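Local coordinates for protein enoyl-CoA hydratase/carnithine racemase (Thermus thermophilus JL-18, PDB 6SL9) that is PaaG, a crotonase-family isomerase that probably forms oxepin-CoA in the bacterial breakdown of phenylacetic acid, at residues S127-F132 and S163-A168; R59-G64 and A101-A106; A114-L119 and L143-P148. One frame throughout, in Å; residues are numbered along the deposited sequence.

Contact 1: residues S127-F132 and S163-A168; sequences SFTTAF and SPRLSA
Phe128 and Leu166 form an antiparallel hydrogen-bonded pair. Phe128 N meets Leu166 O at 2.9 Å in the carbonyl plane, and Leu166 N returns to Phe128 O at 2.9 Å, nearly straight at 168°. Their side chains share one face of the sheet, CB to CB 4.4 Å, and Leu166 O lies at the edge of the Phe128 ring. Ser127 points to the opposite face, where its CB sits over one side of the Arg165 guanidinium, 3.6 Å from Arg165 CZ and off toward the rim. Past the strand end, Ser163 takes over: with OG anti to its backbone N (chi1 -170°), it accepts a bent bond from Ala131 N at 2.9 Å, and Thr129 CG2 rests 3.3 Å from Ser163 OG. With an alanine here, Ala131 N would probably lose its acceptor and the link to the turn at 130-132 would go. A water links the two backbones between these points, accepting from Thr130 N and donating to Pro164 O at 2.7 Å.

Farther out, Thr130 OG1 bonds Leu159 O of helix 153-162, and Phe128 packs on Met111 and Ala171. Strand 105-107 pairs with the other edge of 127-129, completing a small three-stranded sheet in the crotonase fold. So from the strand pair to the turn the backbone polar groups of the two segments are met first by each other, then by a hydroxyl and a water.

Contact 2: residues R59-G64 and A101-A106; sequences RAFSAG and AVNGVA
Ser62 and Phe61 both turn their backbone N-H groups on Val105 O, where the corner of 59-64 meets the short strand 105-107. In this crotonase fold, 59-64 carries the Phe-Ser-Ala-Gly sequence that, in relatives, leads into the oxyanion hole. Ser62 N approaches Val105 O at 2.9 Å in the carbonyl plane; the bond from Phe61 N to Val105 O, also 2.9 Å, is weak because it is sharply bent.

The tight side is built round Phe61. With CG anti to the backbone N (chi1 177°), the ring is swung in among Ala101, Val102 and Ala106, with Phe61 CD2 4.1 Å from Ala106 CB, and on to Ala114 of helix 109-115. Asn103 crosses it at about a right angle, its amide plane turned 60° from the ring and its OD1 near the ring edge. That oxygen accepts a hydrogen bond from Gly56 N, which fixes the rotation of the amide and sends ND2 to Ala60 O at 3.0 Å; the donor stands above the carbonyl plane, not on a lone pair. Gly104 presses so closely on the facing chain that a CB there would fall 1.8 Å from Arg59 O; its CA instead gives that oxygen a nearly straight CH...O contact.

Toward solvent the fit is looser. Ala60 CB still touches Val105 CG1 at 3.6 Å, but Val105 is partly exposed, and Arg59 is exposed, its side chain starting away from 101-106 and ending nearer to it without touching. Here the backbones are joined through a water, which donates to Arg59 O at 2.8 Å and accepts from Val105 N at 3.0 Å.

Contact 3: residues A114-L119 and L143-P148; sequences ALWGDL and LSFLLP
Leu146 lays its side chain across one face of the Trp116 indole, and this CH-pi contact is the heart of the meeting between 114-119 and 143-148. Leu146 CD1 stands 3.4 Å from the centroid of the five-membered ring, only 13° off the ring normal. The other branch covers the six-membered half, with Leu146 CD2 3.8 Å from Trp116 CH2, while Leu146 CG lies 3.7 Å from Trp116 CZ2. Leu146 can reach this far because CG is anti to its carbonyl carbon and CD1 continues the chain fully extended (chi2 180°), so CD1 lies over the five-membered ring and CD2 over the six-membered one.

The purely aliphatic contacts gather round Leu115. Its CB is 3.8 Å from Leu146 CD1, so that this methyl touches both the indole and the foot of the Leu115 side chain. The end of Leu115 crosses that of Leu143, with Leu115 CD1 at 3.8 Å from Leu143 CD1, and Leu115 CD1 also has Leu147 CD1 at 4.2 Å. Here the last part of helix 109-115, together with Trp116, packs against the first turns of helix 143-151, inside the crotonase fold and beside the subunit interface. Leu147 and Leu143 carry the apolar surface on to Leu160 of helix 153-162.

Of the aromatic pair, Trp116 CH2 and Phe145 CD1 approach obliquely at 4.1 Å. Both rings also pack on Leu213 of helix 202-214, and a second subunit of the trimer brings Leu220 to Trp116 and Leu218 to Phe145.

The polar partners come from beyond the two segments: Trp116 NE1 makes a weak hydrogen bond to Ser141 O, and Arg149 makes a cation-pi contact with Phe145.

All three contacts are largely buried, but contact 3 is nearest the middle, its centre about 7 Å from that of the chain and all its touching residues buried, against about 13 Å for contact 2 and 17 Å for contact 1. The outer two are joined in one sheet, since strands 127-129 and 105-107 are neighbours, and both rely on backbone hydrogen bonds and a bridging water; each has an exposed arginine. Contact 3 packs the last part of one helix, with Trp116, on a second helix by leucines and aromatic rings, at the subunit interface. Helix 109-115 ties it to contact 2, where Ala114 CB meets Phe61 CE2 at 3.6 Å, while Leu143 and Leu147 reach Thr130 of contact 1.

Contact 1: residues S127-F132 and S163-A168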
loop_
_atom_site.group_PDB
_atom_site.type_symbol
_atom_site.label_atom_id
_atom_site.label_comp_id
_atom_site.label_asym_id
_atom_site.label_seq_id
_atom_site.Cartn_x
_atom_site.Cartn_y
_atom_site.Cartn_z
ATOM N N SER A 127 18.505 -9.849 11.204
ATOM C CA SER A 127 17.923 -8.555 11.586
ATOM C C SER A 127 17.919 -7.654 10.387
ATOM O O SER A 127 18.674 -7.836 9.449
ATOM C CB SER A 127 18.652 -8.002 12.750
ATOM O OG SER A 127 19.994 -7.760 12.446
ATOM N N PHE A 128 17.052 -6.656 10.472
ATOM C CA PHE A 128 16.908 -5.652 9.412
ATOM C C PHE A 128 16.971 -4.265 10.029
ATOM O O PHE A 128 16.215 -3.983 10.985
ATOM C CB PHE A 128 15.546 -5.795 8.706
ATOM C CG PHE A 128 15.370 -7.109 7.994
ATOM C CD1 PHE A 128 15.023 -8.256 8.689
ATOM C CD2 PHE A 128 15.606 -7.192 6.635
ATOM C CE1 PHE A 128 14.939 -9.470 8.028
ATOM C CE2 PHE A 128 15.466 -8.405 5.972
ATOM C CZ PHE A 128 15.129 -9.527 6.682
ATOM N N THR A 129 17.808 -3.400 9.486
ATOM C CA THR A 129 17.906 -2.011 10.001
ATOM C C THR A 129 18.039 -1.091 8.772
ATOM O O THR A 129 18.934 -1.302 7.972
ATOM C CB THR A 129 19.081 -1.893 10.976
ATOM O OG1 THR A 129 19.116 -2.906 11.990
ATOM C CG2 THR A 129 18.935 -0.528 11.607
ATOM N N THR A 130 17.194 -0.091 8.662
ATOM C CA THR A 130 17.300 0.764 7.469
ATOM C C THR A 130 18.644 1.477 7.452
ATOM O O THR A 130 19.231 1.613 6.377
ATOM C CB THR A 130 16.102 1.718 7.355
ATOM O OG1 THR A 130 16.119 2.587 8.514
ATOM C CG2 THR A 130 14.776 1.000 7.196
ATOM N N ALA A 131 19.119 1.967 8.590
ATOM C CA ALA A 131 20.494 2.451 8.839
ATOM C C ALA A 131 20.877 3.786 8.210
ATOM O O ALA A 131 21.664 4.514 8.832
ATOM C CB ALA A 131 21.520 1.394 8.431
ATOM N N PHE A 132 20.399 4.093 7.010
ATOM C CA PHE A 132 20.853 5.297 6.277
ATOM C C PHE A 132 20.765 6.540 7.167
ATOM O O PHE A 132 21.715 7.374 7.151
ATOM C CB PHE A 132 19.999 5.519 5.020
ATOM C CG PHE A 132 20.252 4.477 3.959
ATOM C CD1 PHE A 132 21.309 4.617 3.106
ATOM C CD2 PHE A 132 19.368 3.417 3.755
ATOM C CE1 PHE A 132 21.527 3.723 2.096
ATOM C CE2 PHE A 132 19.580 2.517 2.713
ATOM C CZ PHE A 132 20.659 2.685 1.914
ATOM N N SER A 163 15.103 4.259 12.347
ATOM C CA SER A 163 16.073 3.161 12.117
ATOM C C SER A 163 16.171 2.199 13.299
ATOM O O SER A 163 17.274 1.882 13.723
ATOM C CB SER A 163 17.428 3.711 11.712
ATOM O OG SER A 163 18.311 2.703 11.277
ATOM N N PRO A 164 15.060 1.641 13.796
ATOM C CA PRO A 164 15.143 0.552 14.750
ATOM C C PRO A 164 15.761 -0.682 14.100
ATOM O O PRO A 164 15.693 -0.876 12.886
ATOM C CB PRO A 164 13.675 0.295 15.107
ATOM C CG PRO A 164 12.943 0.671 13.857
ATOM C CD PRO A 164 13.665 1.903 13.384
ATOM N N ARG A 165 16.318 -1.535 14.930
ATOM C CA ARG A 165 16.765 -2.865 14.511
ATOM C C ARG A 165 15.581 -3.787 14.676
ATOM O O ARG A 165 15.048 -3.908 15.765
ATOM C CB ARG A 165 17.884 -3.360 15.424
ATOM C CG ARG A 165 18.250 -4.819 15.152
ATOM C CD ARG A 165 19.051 -5.325 16.323
ATOM N NE ARG A 165 19.499 -6.687 16.105
ATOM C CZ ARG A 165 18.805 -7.804 16.344
ATOM N NH1 ARG A 165 19.377 -8.986 16.146
ATOM N NH2 ARG A 165 17.537 -7.756 16.722
ATOM N N LEU A 166 15.203 -4.452 13.616
ATOM C CA LEU A 166 14.104 -5.419 13.634
ATOM C C LEU A 166 14.647 -6.843 13.673
ATOM O O LEU A 166 15.486 -7.223 12.866
ATOM C CB LEU A 166 13.266 -5.256 12.389
ATOM C CG LEU A 166 12.774 -3.861 12.101
ATOM C CD1 LEU A 166 11.969 -3.849 10.844
ATOM C CD2 LEU A 166 11.951 -3.395 13.231
ATOM N N SER A 167 14.092 -7.648 14.557
ATOM C CA SER A 167 14.336 -9.104 14.604
ATOM C C SER A 167 13.686 -9.778 13.392
ATOM O O SER A 167 12.818 -9.216 12.690
ATOM C CB SER A 167 13.803 -9.677 15.867
ATOM O OG SER A 167 12.411 -9.641 15.805
ATOM N N ALA A 168 14.058 -11.029 13.174
ATOM C CA ALA A 168 13.444 -11.825 12.088
ATOM C C ALA A 168 11.935 -11.910 12.340
ATOM O O ALA A 168 11.155 -11.847 11.384
ATOM C CB ALA A 168 14.079 -13.184 12.068
HETATM O O HOH W 1 14.878 0.116 10.466
#

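Contact 2: residues R59-G64 and A101-A106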
loop_
_atom_site.group_PDB
_atom_site.type_symbol
_atom_site.label_atom_id
_atom_site.label_comp_id
_atom_site.label_asym_id
_atom_site.label_seq_id
_atom_site.Cartn_x
_atom_site.Cartn_y
_atom_site.Cartn_z
ATOM N N ARG A 59 28.543 -14.060 9.120
ATOM C CA ARG A 59 27.491 -13.781 10.098
ATOM C C ARG A 59 26.447 -12.812 9.551
ATOM O O ARG A 59 25.365 -12.736 10.131
ATOM C CB ARG A 59 28.067 -13.287 11.420
ATOM C CG ARG A 59 28.438 -11.813 11.519
ATOM C CD ARG A 59 28.957 -11.461 12.909
ATOM N NE ARG A 59 29.437 -10.088 13.040
ATOM C CZ ARG A 59 28.644 -9.031 13.254
ATOM N NH1 ARG A 59 27.335 -9.201 13.393
ATOM N NH2 ARG A 59 29.167 -7.812 13.316
ATOM N N ALA A 60 26.766 -12.014 8.524
ATOM C CA ALA A 60 25.848 -11.026 7.942
ATOM C C ALA A 60 25.280 -11.487 6.617
ATOM O O ALA A 60 25.914 -12.228 5.871
ATOM C CB ALA A 60 26.576 -9.744 7.737
ATOM N N PHE A 61 24.107 -10.956 6.311
ATOM C CA PHE A 61 23.634 -10.917 4.913
ATOM C C PHE A 61 24.430 -9.803 4.222
ATOM O O PHE A 61 25.274 -10.118 3.391
ATOM C CB PHE A 61 22.104 -10.723 4.814
ATOM C CG PHE A 61 21.633 -10.611 3.385
ATOM C CD1 PHE A 61 21.477 -11.742 2.617
ATOM C CD2 PHE A 61 21.405 -9.381 2.793
ATOM C CE1 PHE A 61 21.036 -11.665 1.317
ATOM C CE2 PHE A 61 20.993 -9.286 1.490
ATOM C CZ PHE A 61 20.823 -10.432 0.754
ATOM N N SER A 62 24.213 -8.548 4.602
ATOM C CA SER A 62 25.112 -7.442 4.219
ATOM C C SER A 62 24.840 -6.256 5.105
ATOM O O SER A 62 23.691 -5.847 5.264
ATOM C CB SER A 62 24.906 -7.025 2.781
ATOM O OG SER A 62 25.637 -5.849 2.484
ATOM N N ALA A 63 25.931 -5.680 5.588
ATOM C CA ALA A 63 25.861 -4.433 6.394
ATOM C C ALA A 63 25.702 -3.152 5.552
ATOM O O ALA A 63 25.600 -2.075 6.122
ATOM C CB ALA A 63 27.082 -4.326 7.292
ATOM N N GLY A 64 25.595 -3.294 4.239
ATOM C CA GLY A 64 25.373 -2.140 3.362
ATOM C C GLY A 64 26.672 -1.557 2.887
ATOM O O GLY A 64 27.704 -2.216 2.853
ATOM N N ALA A 101 17.662 -15.482 1.073
ATOM C CA ALA A 101 17.842 -16.131 2.385
ATOM C C ALA A 101 18.682 -15.183 3.236
ATOM O O ALA A 101 19.896 -15.059 3.045
ATOM C CB ALA A 101 18.482 -17.465 2.224
ATOM N N VAL A 102 18.020 -14.485 4.165
ATOM C CA VAL A 102 18.666 -13.479 5.030
ATOM C C VAL A 102 19.261 -14.182 6.262
ATOM O O VAL A 102 18.540 -14.541 7.183
ATOM C CB VAL A 102 17.744 -12.325 5.401
ATOM C CG1 VAL A 102 18.511 -11.257 6.145
ATOM C CG2 VAL A 102 17.090 -11.702 4.172
ATOM N N ASN A 103 20.567 -14.440 6.206
ATOM C CA ASN A 103 21.290 -15.243 7.197
ATOM C C ASN A 103 21.762 -14.453 8.393
ATOM O O ASN A 103 22.152 -15.060 9.395
ATOM C CB ASN A 103 22.465 -15.945 6.525
ATOM C CG ASN A 103 23.403 -14.955 5.885
ATOM O OD1 ASN A 103 23.033 -14.296 4.905
ATOM N ND2 ASN A 103 24.584 -14.789 6.488
ATOM N N GLY A 104 21.718 -13.140 8.334
ATOM C CA GLY A 104 22.205 -12.284 9.429
ATOM C C GLY A 104 21.809 -10.852 9.175
ATOM O O GLY A 104 20.788 -10.581 8.555
ATOM N N VAL A 105 22.595 -9.926 9.659
ATOM C CA VAL A 105 22.190 -8.517 9.583
ATOM C C VAL A 105 22.066 -8.150 8.101
ATOM O O VAL A 105 22.935 -8.439 7.237
ATOM C CB VAL A 105 23.145 -7.563 10.291
ATOM C CG1 VAL A 105 24.549 -7.663 9.808
ATOM C CG2 VAL A 105 22.657 -6.144 10.189
ATOM N N ALA A 106 20.984 -7.405 7.833
ATOM C CA ALA A 106 20.723 -6.737 6.549
ATOM C C ALA A 106 20.495 -5.263 6.896
ATOM O O ALA A 106 19.454 -4.903 7.463
ATOM C CB ALA A 106 19.542 -7.321 5.835
HETATM O O HOH W 2 24.513 -10.698 11.802
#

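Contact 3: residues A114-L119 and L143-P148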
loop_
_atom_site.group_PDB
_atom_site.type_symbol
_atom_site.label_atom_id
_atom_site.label_comp_id
_atom_site.label_asym_id
_atom_site.label_seq_id
_atom_site.Cartn_x
_atom_site.Cartn_y
_atom_site.Cartn_z
ATOM N N ALA A 114 18.161 -7.244 0.040
ATOM C CA ALA A 114 17.412 -8.404 0.550
ATOM C C ALA A 114 15.947 -8.272 0.128
ATOM O O ALA A 114 15.279 -9.276 -0.199
ATOM C CB ALA A 114 17.523 -8.458 2.046
ATOM N N LEU A 115 15.417 -7.065 0.124
ATOM C CA LEU A 115 13.974 -6.852 -0.091
ATOM C C LEU A 115 13.597 -6.983 -1.554
ATOM O O LEU A 115 12.415 -7.071 -1.859
ATOM C CB LEU A 115 13.520 -5.518 0.487
ATOM C CG LEU A 115 13.620 -5.404 2.018
ATOM C CD1 LEU A 115 13.087 -4.097 2.492
ATOM C CD2 LEU A 115 12.967 -6.570 2.764
ATOM N N TRP A 116 14.566 -7.097 -2.455
ATOM C CA TRP A 116 14.284 -7.375 -3.878
ATOM C C TRP A 116 13.958 -8.837 -4.134
ATOM O O TRP A 116 13.501 -9.139 -5.219
ATOM C CB TRP A 116 15.425 -6.901 -4.787
ATOM C CG TRP A 116 15.414 -5.423 -5.009
ATOM C CD1 TRP A 116 16.214 -4.465 -4.447
ATOM C CD2 TRP A 116 14.388 -4.738 -5.727
ATOM N NE1 TRP A 116 15.758 -3.233 -4.814
ATOM C CE2 TRP A 116 14.639 -3.363 -5.594
ATOM C CE3 TRP A 116 13.285 -5.171 -6.470
ATOM C CZ2 TRP A 116 13.791 -2.410 -6.159
ATOM C CZ3 TRP A 116 12.450 -4.222 -7.036
ATOM C CH2 TRP A 116 12.710 -2.870 -6.872
ATOM N N GLY A 117 14.161 -9.737 -3.157
ATOM C CA GLY A 117 13.709 -11.101 -3.391
ATOM C C GLY A 117 12.224 -11.141 -3.662
ATOM O O GLY A 117 11.476 -10.397 -3.037
ATOM N N ASP A 118 11.754 -12.024 -4.533
ATOM C CA ASP A 118 10.311 -12.277 -4.724
ATOM C C ASP A 118 9.717 -12.999 -3.541
ATOM O O ASP A 118 8.597 -12.689 -3.103
ATOM C CB ASP A 118 10.084 -13.089 -5.972
ATOM C CG ASP A 118 10.552 -12.409 -7.213
ATOM O OD1 ASP A 118 10.197 -11.236 -7.421
ATOM O OD2 ASP A 118 11.316 -13.055 -7.974
ATOM N N LEU A 119 10.463 -13.973 -3.023
ATOM C CA LEU A 119 10.144 -14.701 -1.792
ATOM C C LEU A 119 11.358 -14.622 -0.897
ATOM O O LEU A 119 12.491 -14.828 -1.362
ATOM C CB LEU A 119 9.734 -16.149 -2.077
ATOM C CG LEU A 119 8.414 -16.248 -2.860
ATOM C CD1 LEU A 119 8.109 -17.614 -3.345
ATOM C CD2 LEU A 119 7.255 -15.744 -2.043
ATOM N N LEU A 143 15.212 1.280 -1.756
ATOM C CA LEU A 143 14.508 1.045 -0.476
ATOM C C LEU A 143 13.330 2.023 -0.372
ATOM O O LEU A 143 12.306 1.655 0.266
ATOM C CB LEU A 143 15.472 1.219 0.680
ATOM C CG LEU A 143 14.887 0.879 2.069
ATOM C CD1 LEU A 143 14.422 -0.556 2.111
ATOM C CD2 LEU A 143 15.948 1.154 3.113
ATOM N N SER A 144 13.423 3.253 -0.915
ATOM C CA SER A 144 12.290 4.185 -0.778
ATOM C C SER A 144 11.078 3.717 -1.612
ATOM O O SER A 144 9.970 4.143 -1.305
ATOM C CB SER A 144 12.667 5.594 -1.132
ATOM O OG SER A 144 12.797 5.805 -2.522
ATOM N N PHE A 145 11.322 2.932 -2.632
ATOM C CA PHE A 145 10.285 2.323 -3.497
ATOM C C PHE A 145 9.715 1.125 -2.772
ATOM O O PHE A 145 8.490 1.018 -2.605
ATOM C CB PHE A 145 10.943 2.048 -4.830
ATOM C CG PHE A 145 10.042 1.360 -5.831
ATOM C CD1 PHE A 145 9.963 -0.021 -5.872
ATOM C CD2 PHE A 145 9.347 2.058 -6.801
ATOM C CE1 PHE A 145 9.120 -0.664 -6.745
ATOM C CE2 PHE A 145 8.559 1.408 -7.762
ATOM C CZ PHE A 145 8.448 0.031 -7.734
ATOM N N LEU A 146 10.573 0.192 -2.399
ATOM C CA LEU A 146 10.092 -1.080 -1.864
ATOM C C LEU A 146 9.474 -0.976 -0.495
ATOM O O LEU A 146 8.458 -1.626 -0.243
ATOM C CB LEU A 146 11.267 -2.069 -1.784
ATOM C CG LEU A 146 11.726 -2.735 -3.072
ATOM C CD1 LEU A 146 12.881 -3.642 -2.727
ATOM C CD2 LEU A 146 10.609 -3.543 -3.719
ATOM N N LEU A 147 10.066 -0.214 0.417
ATOM C CA LEU A 147 9.610 -0.341 1.812
ATOM C C LEU A 147 8.157 0.057 2.013
ATOM O O LEU A 147 7.448 -0.739 2.635
ATOM C CB LEU A 147 10.568 0.395 2.732
ATOM C CG LEU A 147 10.356 0.106 4.211
ATOM C CD1 LEU A 147 10.601 -1.350 4.511
ATOM C CD2 LEU A 147 11.326 0.952 5.014
ATOM N N PRO A 148 7.686 1.195 1.500
ATOM C CA PRO A 148 6.284 1.507 1.716
ATOM C C PRO A 148 5.337 0.496 1.056
ATOM O O PRO A 148 4.264 0.226 1.601
ATOM C CB PRO A 148 6.119 2.896 1.134
ATOM C CG PRO A 148 7.514 3.418 0.874
ATOM C CD PRO A 148 8.420 2.267 0.781
#